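Local coordinates for hypothetical protein TTHA0636 (Thermus thermophilus HB8, PDB 1WWP) that is of unknown function but, as an all-helical member of the nucleotidyltransferase substrate-binding family, probably works alongside a nucleotidyltransferase, at residues E22-F30 with E93-L103; L41-L51 with V59-L68. All blocks are in the same frame, centred on the assembly; numbering follows the deposited sequence.

Contact 1. Residues E22-F30 with E93-L103; sequences ERDAAIQRF and EPLARAIFRRL
Arg23 sends CG away from its own backbone N (chi1 -173°) and bends at chi3, which carries it across to the first turns of helix 93-116, where it settles as a knob among Glu93, Ala96, Arg97 and Phe100. Its methylene part does the packing: CG lies 4.1 Å from Phe100 CB, and CD rests beside the Ala96 carbonyl. The guanidinium meets Glu93 at its edge, near its plane, but the salt bridge is long, 3.7 Å from Arg23 NH1 to Glu93 OE2, and the glutamate is poorly ordered. Over one face comes Arg97, its planar end turned 39° against that of Arg23; Arg23 NH2 and Arg97 NH2 are 3.2 Å apart, two donors of like charge with no hydrogen bond between them. Arg23 NH2 also makes a weak hydrogen bond to Pro18 O.

This is helix-to-helix packing within an all-helical fold, the start of the long helix 20-49 lying across the start of helix 93-116: segments 22-30 and 93-103 cross at 60°, their axes 9.9 Å apart. An alanine at Arg23 is likely to leave a gap beside Ala96 and Phe100 and to deprive Glu93 of its distant positive partner.

Further along, the interface turns apolar. Ala26 CB fits against the edge of the Phe100 ring, 3.9 Å from CE1, and touches Leu103 CD1 as well, while Ile27 CD1 reaches Ala96 CB. The other methyl of Leu103, CD2, sits over the face of the Phe30 ring in a CH-pi contact, 4.2 Å from the centroid. Tyr106 also meets the Phe30 ring, and Asp24 and Arg29 of this helix form salt bridges with Arg29 and Asp24 of the second subunit.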
loop_
_atom_site.group_PDB
_atom_site.type_symbol
_atom_site.label_atom_id
_atom_site.label_comp_id
_atom_site.label_asym_id
_atom_site.label_seq_id
_atom_site.Cartn_x
_atom_site.Cartn_y
_atom_site.Cartn_z
ATOM N N GLU A 22 -14.355 -5.024 0.912
ATOM C CA GLU A 22 -13.666 -6.208 0.429
ATOM C C GLU A 22 -12.631 -5.867 -0.632
ATOM O O GLU A 22 -11.535 -6.420 -0.642
ATOM C CB GLU A 22 -14.684 -7.201 -0.141
ATOM C CG GLU A 22 -15.775 -7.522 0.847
ATOM C CD GLU A 22 -16.908 -8.292 0.216
ATOM O OE1 GLU A 22 -17.465 -7.798 -0.788
ATOM O OE2 GLU A 22 -17.238 -9.385 0.723
ATOM N N ARG A 23 -13.008 -4.966 -1.537
ATOM C CA ARG A 23 -12.138 -4.526 -2.610
ATOM C C ARG A 23 -10.854 -3.843 -2.061
ATOM O O ARG A 23 -9.750 -4.158 -2.473
ATOM C CB ARG A 23 -12.915 -3.559 -3.491
ATOM C CG ARG A 23 -12.205 -3.126 -4.754
ATOM C CD ARG A 23 -13.042 -2.069 -5.441
ATOM N NE ARG A 23 -14.443 -2.480 -5.487
ATOM C CZ ARG A 23 -15.471 -1.640 -5.496
ATOM N NH1 ARG A 23 -15.256 -0.335 -5.464
ATOM N NH2 ARG A 23 -16.713 -2.110 -5.524
ATOM N N ASP A 24 -11.013 -2.903 -1.138
ATOM C CA ASP A 24 -9.858 -2.224 -0.553
ATOM C C ASP A 24 -8.961 -3.250 0.141
ATOM O O ASP A 24 -7.735 -3.186 0.047
ATOM C CB ASP A 24 -10.340 -1.134 0.415
ATOM C CG ASP A 24 -10.962 0.046 -0.320
ATOM O OD1 ASP A 24 -11.516 0.954 0.342
ATOM O OD2 ASP A 24 -10.886 0.058 -1.577
ATOM N N ALA A 25 -9.588 -4.208 0.819
ATOM C CA ALA A 25 -8.872 -5.275 1.506
ATOM C C ALA A 25 -8.105 -6.153 0.514
ATOM O O ALA A 25 -7.000 -6.604 0.792
ATOM C CB ALA A 25 -9.861 -6.138 2.303
ATOM N N ALA A 26 -8.704 -6.418 -0.639
ATOM C CA ALA A 26 -8.058 -7.247 -1.657
ATOM C C ALA A 26 -6.832 -6.503 -2.184
ATOM O O ALA A 26 -5.819 -7.104 -2.506
ATOM C CB ALA A 26 -9.017 -7.524 -2.799
ATOM N N ILE A 27 -6.933 -5.186 -2.262
ATOM C CA ILE A 27 -5.818 -4.389 -2.760
ATOM C C ILE A 27 -4.660 -4.414 -1.762
ATOM O O ILE A 27 -3.499 -4.545 -2.140
ATOM C CB ILE A 27 -6.287 -2.951 -3.031
ATOM C CG1 ILE A 27 -7.244 -2.960 -4.222
ATOM C CG2 ILE A 27 -5.100 -2.036 -3.266
ATOM C CD1 ILE A 27 -7.954 -1.634 -4.439
ATOM N N GLN A 28 -4.991 -4.302 -0.480
ATOM C CA GLN A 28 -3.994 -4.348 0.575
ATOM C C GLN A 28 -3.280 -5.701 0.547
ATOM O O GLN A 28 -2.053 -5.773 0.631
ATOM C CB GLN A 28 -4.669 -4.131 1.942
ATOM C CG GLN A 28 -3.794 -4.465 3.152
ATOM C CD GLN A 28 -2.648 -3.477 3.379
ATOM O OE1 GLN A 28 -1.870 -3.637 4.321
ATOM N NE2 GLN A 28 -2.543 -2.457 2.526
ATOM N N ARG A 29 -4.040 -6.780 0.416
ATOM C CA ARG A 29 -3.442 -8.115 0.391
ATOM C C ARG A 29 -2.593 -8.324 -0.839
ATOM O O ARG A 29 -1.571 -9.002 -0.795
ATOM C CB ARG A 29 -4.539 -9.182 0.472
ATOM C CG ARG A 29 -5.301 -9.113 1.786
ATOM C CD ARG A 29 -6.436 -10.150 1.911
ATOM N NE ARG A 29 -6.988 -10.048 3.260
ATOM C CZ ARG A 29 -7.961 -10.800 3.768
ATOM N NH1 ARG A 29 -8.536 -11.757 3.045
ATOM N NH2 ARG A 29 -8.362 -10.576 5.012
ATOM N N PHE A 30 -3.025 -7.765 -1.958
ATOM C CA PHE A 30 -2.229 -7.874 -3.168
ATOM C C PHE A 30 -0.856 -7.225 -2.886
ATOM O O PHE A 30 0.195 -7.744 -3.276
ATOM C CB PHE A 30 -2.943 -7.140 -4.308
ATOM C CG PHE A 30 -2.044 -6.791 -5.462
ATOM C CD1 PHE A 30 -1.385 -7.783 -6.174
ATOM C CD2 PHE A 30 -1.842 -5.457 -5.819
ATOM C CE1 PHE A 30 -0.526 -7.452 -7.231
ATOM C CE2 PHE A 30 -0.976 -5.114 -6.885
ATOM C CZ PHE A 30 -0.322 -6.111 -7.584
ATOM N N GLU A 93 -12.713 5.011 -7.238
ATOM C CA GLU A 93 -13.413 3.772 -7.553
ATOM C C GLU A 93 -12.977 3.205 -8.894
ATOM O O GLU A 93 -12.803 1.995 -9.032
ATOM C CB GLU A 93 -14.924 3.984 -7.560
ATOM C CG GLU A 93 -15.541 4.042 -6.181
ATOM C CD GLU A 93 -17.012 3.688 -6.209
ATOM O OE1 GLU A 93 -17.792 4.440 -6.832
ATOM O OE2 GLU A 93 -17.384 2.651 -5.615
ATOM N N PRO A 94 -12.807 4.071 -9.909
ATOM C CA PRO A 94 -12.380 3.568 -11.217
ATOM C C PRO A 94 -11.128 2.702 -11.057
ATOM O O PRO A 94 -11.169 1.487 -11.264
ATOM C CB PRO A 94 -12.098 4.850 -11.995
ATOM C CG PRO A 94 -13.114 5.789 -11.446
ATOM C CD PRO A 94 -13.036 5.527 -9.960
ATOM N N LEU A 95 -10.025 3.342 -10.674
ATOM C CA LEU A 95 -8.754 2.650 -10.477
ATOM C C LEU A 95 -8.948 1.393 -9.639
ATOM O O LEU A 95 -8.663 0.282 -10.086
ATOM C CB LEU A 95 -7.751 3.565 -9.769
ATOM C CG LEU A 95 -6.311 3.513 -10.281
ATOM C CD1 LEU A 95 -5.379 3.919 -9.158
ATOM C CD2 LEU A 95 -5.966 2.123 -10.758
ATOM N N ALA A 96 -9.433 1.591 -8.418
ATOM C CA ALA A 96 -9.675 0.498 -7.484
ATOM C C ALA A 96 -10.392 -0.687 -8.145
ATOM O O ALA A 96 -9.978 -1.835 -7.981
ATOM C CB ALA A 96 -10.479 1.012 -6.291
ATOM N N ARG A 97 -11.465 -0.407 -8.886
ATOM C CA ARG A 97 -12.214 -1.454 -9.576
ATOM C C ARG A 97 -11.360 -2.057 -10.687
ATOM O O ARG A 97 -11.393 -3.267 -10.914
ATOM C CB ARG A 97 -13.513 -0.887 -10.163
ATOM C CG ARG A 97 -14.594 -0.593 -9.121
ATOM C CD ARG A 97 -15.789 0.121 -9.747
ATOM N NE ARG A 97 -16.932 0.197 -8.841
ATOM C CZ ARG A 97 -17.660 -0.852 -8.468
ATOM N NH1 ARG A 97 -17.364 -2.063 -8.922
ATOM N NH2 ARG A 97 -18.689 -0.691 -7.645
ATOM N N ALA A 98 -10.596 -1.207 -11.373
ATOM C CA ALA A 98 -9.710 -1.649 -12.454
ATOM C C ALA A 98 -8.576 -2.543 -11.921
ATOM O O ALA A 98 -8.203 -3.526 -12.561
ATOM C CB ALA A 98 -9.128 -0.439 -13.181
ATOM N N ILE A 99 -8.019 -2.203 -10.758
ATOM C CA ILE A 99 -6.960 -3.039 -10.177
ATOM C C ILE A 99 -7.588 -4.372 -9.772
ATOM O O ILE A 99 -7.051 -5.445 -10.060
ATOM C CB ILE A 99 -6.336 -2.416 -8.894
ATOM C CG1 ILE A 99 -5.672 -1.075 -9.203
ATOM C CG2 ILE A 99 -5.289 -3.366 -8.319
ATOM C CD1 ILE A 99 -4.485 -1.191 -10.114
ATOM N N PHE A 100 -8.737 -4.303 -9.106
ATOM C CA PHE A 100 -9.415 -5.510 -8.650
ATOM C C PHE A 100 -9.696 -6.492 -9.782
ATOM O O PHE A 100 -9.659 -7.704 -9.576
ATOM C CB PHE A 100 -10.735 -5.169 -7.952
ATOM C CG PHE A 100 -11.423 -6.367 -7.364
ATOM C CD1 PHE A 100 -10.948 -6.951 -6.190
ATOM C CD2 PHE A 100 -12.495 -6.959 -8.021
ATOM C CE1 PHE A 100 -11.526 -8.106 -5.684
ATOM C CE2 PHE A 100 -13.083 -8.121 -7.520
ATOM C CZ PHE A 100 -12.597 -8.698 -6.350
ATOM N N ARG A 101 -9.979 -5.973 -10.974
ATOM C CA ARG A 101 -10.267 -6.828 -12.124
ATOM C C ARG A 101 -9.051 -7.642 -12.552
ATOM O O ARG A 101 -9.186 -8.694 -13.183
ATOM C CB ARG A 101 -10.747 -5.996 -13.316
ATOM C CG ARG A 101 -12.071 -5.273 -13.107
ATOM C CD ARG A 101 -12.538 -4.598 -14.398
ATOM N NE ARG A 101 -11.538 -3.668 -14.922
ATOM C CZ ARG A 101 -11.666 -2.988 -16.057
ATOM N NH1 ARG A 101 -12.755 -3.131 -16.801
ATOM N NH2 ARG A 101 -10.703 -2.161 -16.445
ATOM N N ARG A 102 -7.862 -7.165 -12.208
ATOM C CA ARG A 102 -6.658 -7.878 -12.586
ATOM C C ARG A 102 -6.182 -8.857 -11.526
ATOM O O ARG A 102 -5.429 -9.780 -11.829
ATOM C CB ARG A 102 -5.550 -6.878 -12.891
ATOM C CG ARG A 102 -5.907 -5.895 -14.000
ATOM C CD ARG A 102 -5.267 -4.537 -13.769
ATOM N NE ARG A 102 -5.883 -3.507 -14.598
ATOM C CZ ARG A 102 -5.581 -2.212 -14.546
ATOM N NH1 ARG A 102 -4.662 -1.777 -13.694
ATOM N NH2 ARG A 102 -6.198 -1.351 -15.351
ATOM N N LEU A 103 -6.620 -8.676 -10.282
ATOM C CA LEU A 103 -6.159 -9.558 -9.213
ATOM C C LEU A 103 -6.277 -11.055 -9.484
ATOM O O LEU A 103 -5.380 -11.818 -9.121
ATOM C CB LEU A 103 -6.848 -9.211 -7.892
ATOM C CG LEU A 103 -6.641 -7.775 -7.405
ATOM C CD1 LEU A 103 -7.113 -7.677 -5.963
ATOM C CD2 LEU A 103 -5.165 -7.372 -7.502
#

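Contact 2. Residues L41-L51 with V59-L68; sequences LQAYLREKEGL and VIRLAREVGL
Leu45 is the knob of this contact. Its CG, anti to the carbonyl carbon (chi1 -76°), sets the two methyls among Val59, Leu62, Ala63 and Val66, and they divide the work: CD1 lies 3.6 Å from Val59 CG1 and also meets Leu62 CB, while CD2 faces Val66 CG1. Among the other aliphatic pairs, Leu41 CB packs on Val59 CG1, and Leu41 CD2 passes Leu68 CD2 at 3.6 Å, the two side chains alongside and pointing opposite ways. Leu51 CD1 reaches Val66 CG2 from beyond the helix end. The one aromatic contact is oblique: Leu68 CD2 comes within 3.4 Å of Tyr44 CD2.

No hydrogen bond spans the segments; Glu49 OE1 merely touches Val66 CG2. Leu45 O accepts from Glu49 N and Leu51 N within its own segment, from opposite faces of its plane, and Gln42 NE2 bonds to Gly53 O in the connection. Gly67 ends helix 59-66 in a Schellman motif, after which Leu68 turns back toward Tyr44.

The helical parts 41-49 and 59-66 run at 50°, their axes 9.8 Å apart. Ile60 packs against Ala77 and Val81 of helix 71-86, while Leu117, beyond helix 93-116, touches both Tyr44 and Leu68.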
loop_
_atom_site.group_PDB
_atom_site.type_symbol
_atom_site.label_atom_id
_atom_site.label_comp_id
_atom_site.label_asym_id
_atom_site.label_seq_id
_atom_site.Cartn_x
_atom_site.Cartn_y
_atom_site.Cartn_z
ATOM N N LEU A 41 11.303 -14.654 -5.371
ATOM C CA LEU A 41 11.940 -14.837 -6.681
ATOM C C LEU A 41 13.396 -14.323 -6.611
ATOM O O LEU A 41 14.315 -14.968 -7.097
ATOM C CB LEU A 41 11.184 -14.048 -7.756
ATOM C CG LEU A 41 10.109 -14.752 -8.584
ATOM C CD1 LEU A 41 9.561 -13.781 -9.640
ATOM C CD2 LEU A 41 10.712 -15.958 -9.273
ATOM N N GLN A 42 13.581 -13.155 -6.001
ATOM C CA GLN A 42 14.921 -12.577 -5.868
ATOM C C GLN A 42 15.879 -13.544 -5.151
ATOM O O GLN A 42 16.975 -13.807 -5.637
ATOM C CB GLN A 42 14.836 -11.241 -5.117
ATOM C CG GLN A 42 16.184 -10.595 -4.847
ATOM C CD GLN A 42 16.076 -9.381 -3.941
ATOM O OE1 GLN A 42 15.498 -9.442 -2.853
ATOM N NE2 GLN A 42 16.639 -8.270 -4.385
ATOM N N ALA A 43 15.446 -14.089 -4.011
ATOM C CA ALA A 43 16.254 -15.036 -3.230
ATOM C C ALA A 43 16.510 -16.306 -4.013
ATOM O O ALA A 43 17.604 -16.873 -3.968
ATOM C CB ALA A 43 15.542 -15.383 -1.922
ATOM N N TYR A 44 15.494 -16.762 -4.737
ATOM C CA TYR A 44 15.635 -17.973 -5.524
ATOM C C TYR A 44 16.672 -17.764 -6.641
ATOM O O TYR A 44 17.531 -18.610 -6.879
ATOM C CB TYR A 44 14.300 -18.343 -6.155
ATOM C CG TYR A 44 14.365 -19.579 -7.024
ATOM C CD1 TYR A 44 14.239 -20.849 -6.472
ATOM C CD2 TYR A 44 14.562 -19.476 -8.400
ATOM C CE1 TYR A 44 14.302 -21.983 -7.262
ATOM C CE2 TYR A 44 14.629 -20.608 -9.201
ATOM C CZ TYR A 44 14.497 -21.859 -8.624
ATOM O OH TYR A 44 14.552 -22.992 -9.409
ATOM N N LEU A 45 16.551 -16.654 -7.356
ATOM C CA LEU A 45 17.474 -16.365 -8.449
ATOM C C LEU A 45 18.896 -16.258 -7.887
ATOM O O LEU A 45 19.853 -16.713 -8.501
ATOM C CB LEU A 45 17.060 -15.063 -9.142
ATOM C CG LEU A 45 15.837 -15.201 -10.060
ATOM C CD1 LEU A 45 15.273 -13.837 -10.364
ATOM C CD2 LEU A 45 16.227 -15.958 -11.342
ATOM N N ARG A 46 19.011 -15.682 -6.698
ATOM C CA ARG A 46 20.308 -15.527 -6.060
ATOM C C ARG A 46 20.933 -16.869 -5.698
ATOM O O ARG A 46 22.040 -17.183 -6.129
ATOM C CB ARG A 46 20.170 -14.679 -4.795
ATOM C CG ARG A 46 21.500 -14.329 -4.124
ATOM C CD ARG A 46 21.293 -13.354 -2.979
ATOM N NE ARG A 46 22.536 -13.084 -2.264
ATOM C CZ ARG A 46 22.634 -12.269 -1.216
ATOM N NH1 ARG A 46 21.562 -11.634 -0.759
ATOM N NH2 ARG A 46 23.807 -12.095 -0.616
ATOM N N GLU A 47 20.200 -17.664 -4.927
ATOM C CA GLU A 47 20.674 -18.957 -4.454
ATOM C C GLU A 47 20.761 -20.091 -5.466
ATOM O O GLU A 47 21.723 -20.869 -5.459
ATOM C CB GLU A 47 19.806 -19.414 -3.272
ATOM C CG GLU A 47 19.830 -18.463 -2.066
ATOM C CD GLU A 47 18.851 -18.864 -0.967
ATOM O OE1 GLU A 47 17.626 -18.663 -1.133
ATOM O OE2 GLU A 47 19.312 -19.393 0.070
ATOM N N LYS A 48 19.766 -20.200 -6.332
ATOM C CA LYS A 48 19.749 -21.283 -7.314
ATOM C C LYS A 48 20.363 -20.956 -8.676
ATOM O O LYS A 48 20.790 -21.862 -9.385
ATOM C CB LYS A 48 18.314 -21.751 -7.548
ATOM C CG LYS A 48 17.462 -21.893 -6.301
ATOM C CD LYS A 48 17.794 -23.128 -5.485
ATOM C CE LYS A 48 16.736 -23.343 -4.409
ATOM N NZ LYS A 48 17.119 -24.417 -3.454
ATOM N N GLU A 49 20.380 -19.684 -9.068
ATOM C CA GLU A 49 20.929 -19.326 -10.389
ATOM C C GLU A 49 22.222 -18.501 -10.331
ATOM O O GLU A 49 22.996 -18.497 -11.287
ATOM C CB GLU A 49 19.887 -18.538 -11.196
ATOM C CG GLU A 49 18.536 -19.216 -11.337
ATOM C CD GLU A 49 18.640 -20.650 -11.840
ATOM O OE1 GLU A 49 19.473 -20.927 -12.740
ATOM O OE2 GLU A 49 17.867 -21.502 -11.339
ATOM N N GLY A 50 22.424 -17.794 -9.220
ATOM C CA GLY A 50 23.600 -16.966 -9.060
ATOM C C GLY A 50 23.360 -15.655 -9.781
ATOM O O GLY A 50 24.301 -14.960 -10.169
ATOM N N LEU A 51 22.085 -15.342 -9.996
ATOM C CA LEU A 51 21.709 -14.106 -10.657
ATOM C C LEU A 51 21.176 -13.129 -9.617
ATOM O O LEU A 51 20.325 -13.474 -8.801
ATOM C CB LEU A 51 20.650 -14.366 -11.732
ATOM C CG LEU A 51 21.060 -15.222 -12.937
ATOM C CD1 LEU A 51 19.859 -15.385 -13.867
ATOM C CD2 LEU A 51 22.218 -14.563 -13.674
ATOM N N VAL A 59 14.158 -8.286 -11.263
ATOM C CA VAL A 59 14.029 -9.681 -10.858
ATOM C C VAL A 59 13.117 -10.415 -11.837
ATOM O O VAL A 59 13.373 -11.542 -12.248
ATOM C CB VAL A 59 13.471 -9.807 -9.395
ATOM C CG1 VAL A 59 13.185 -11.271 -9.059
ATOM C CG2 VAL A 59 14.499 -9.250 -8.422
ATOM N N ILE A 60 12.059 -9.747 -12.258
ATOM C CA ILE A 60 11.146 -10.393 -13.194
ATOM C C ILE A 60 11.885 -10.675 -14.534
ATOM O O ILE A 60 11.756 -11.767 -15.118
ATOM C CB ILE A 60 9.853 -9.515 -13.364
ATOM C CG1 ILE A 60 8.998 -9.650 -12.104
ATOM C CG2 ILE A 60 9.102 -9.911 -14.603
ATOM C CD1 ILE A 60 7.900 -8.579 -11.969
ATOM N N ARG A 61 12.690 -9.711 -14.989
ATOM C CA ARG A 61 13.445 -9.872 -16.242
ATOM C C ARG A 61 14.408 -11.051 -16.133
ATOM O O ARG A 61 14.586 -11.817 -17.069
ATOM C CB ARG A 61 14.238 -8.603 -16.579
ATOM C CG ARG A 61 13.392 -7.352 -16.599
ATOM C CD ARG A 61 13.400 -6.749 -17.982
ATOM N NE ARG A 61 12.648 -5.508 -18.059
ATOM C CZ ARG A 61 12.931 -4.409 -17.369
ATOM N NH1 ARG A 61 13.963 -4.377 -16.532
ATOM N NH2 ARG A 61 12.162 -3.344 -17.525
ATOM N N LEU A 62 15.051 -11.209 -14.976
ATOM C CA LEU A 62 15.977 -12.342 -14.772
ATOM C C LEU A 62 15.154 -13.635 -14.672
ATOM O O LEU A 62 15.542 -14.660 -15.210
ATOM C CB LEU A 62 16.816 -12.141 -13.491
ATOM C CG LEU A 62 17.771 -10.930 -13.528
ATOM C CD1 LEU A 62 18.305 -10.643 -12.133
ATOM C CD2 LEU A 62 18.924 -11.198 -14.521
ATOM N N ALA A 63 14.014 -13.588 -13.987
ATOM C CA ALA A 63 13.179 -14.779 -13.892
ATOM C C ALA A 63 12.805 -15.221 -15.317
ATOM O O ALA A 63 12.777 -16.409 -15.621
ATOM C CB ALA A 63 11.919 -14.474 -13.076
ATOM N N ARG A 64 12.533 -14.255 -16.191
ATOM C CA ARG A 64 12.174 -14.561 -17.572
ATOM C C ARG A 64 13.320 -15.199 -18.336
ATOM O O ARG A 64 13.147 -16.228 -18.983
ATOM C CB ARG A 64 11.754 -13.299 -18.325
ATOM C CG ARG A 64 11.500 -13.557 -19.821
ATOM C CD ARG A 64 11.183 -12.273 -20.577
ATOM N NE ARG A 64 12.340 -11.385 -20.622
ATOM C CZ ARG A 64 12.288 -10.086 -20.353
ATOM N NH1 ARG A 64 11.131 -9.526 -20.022
ATOM N NH2 ARG A 64 13.394 -9.352 -20.396
ATOM N N GLU A 65 14.501 -14.593 -18.270
ATOM C CA GLU A 65 15.611 -15.162 -19.010
ATOM C C GLU A 65 15.994 -16.565 -18.546
ATOM O O GLU A 65 16.434 -17.394 -19.344
ATOM C CB GLU A 65 16.833 -14.225 -18.977
ATOM C CG GLU A 65 17.289 -13.787 -17.600
ATOM C CD GLU A 65 18.376 -12.712 -17.662
ATOM O OE1 GLU A 65 18.098 -11.606 -18.180
ATOM O OE2 GLU A 65 19.510 -12.971 -17.200
ATOM N N VAL A 66 15.827 -16.839 -17.257
ATOM C CA VAL A 66 16.189 -18.142 -16.733
ATOM C C VAL A 66 15.107 -19.177 -17.024
ATOM O O VAL A 66 15.307 -20.380 -16.877
ATOM C CB VAL A 66 16.520 -18.019 -15.223
ATOM C CG1 VAL A 66 15.537 -18.779 -14.360
ATOM C CG2 VAL A 66 17.926 -18.523 -15.003
ATOM N N GLY A 67 13.957 -18.688 -17.458
ATOM C CA GLY A 67 12.870 -19.577 -17.804
ATOM C C GLY A 67 11.788 -19.738 -16.755
ATOM O O GLY A 67 10.771 -20.382 -17.017
ATOM N N LEU A 68 11.996 -19.159 -15.574
ATOM C CA LEU A 68 11.023 -19.251 -14.489
ATOM C C LEU A 68 9.702 -18.625 -14.897
ATOM O O LEU A 68 8.656 -18.939 -14.341
ATOM C CB LEU A 68 11.553 -18.547 -13.244
ATOM C CG LEU A 68 12.031 -19.425 -12.091
ATOM C CD1 LEU A 68 13.076 -20.418 -12.566
ATOM C CD2 LEU A 68 12.594 -18.522 -11.009
#

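Helix 20-49 is the shared element: contact 1 uses its beginning and contact 2 its end, so their centres lie 28 Å apart, on opposite sides of the chain's centre, and their nearest atoms stay about 10 Å from each other. Contact 1 joins parts of the chain distant in sequence, and the span between its two segments includes all of contact 2, a local packing of consecutive helices. They also differ in surroundings. The second subunit lies against the helix 20-49 side of contact 1, whereas no other chain of the assembly touches 41-51 or 59-68. Helix 71-86 borders both, meeting Phe30 of contact 1 through Met80 and also Ile60 of contact 2.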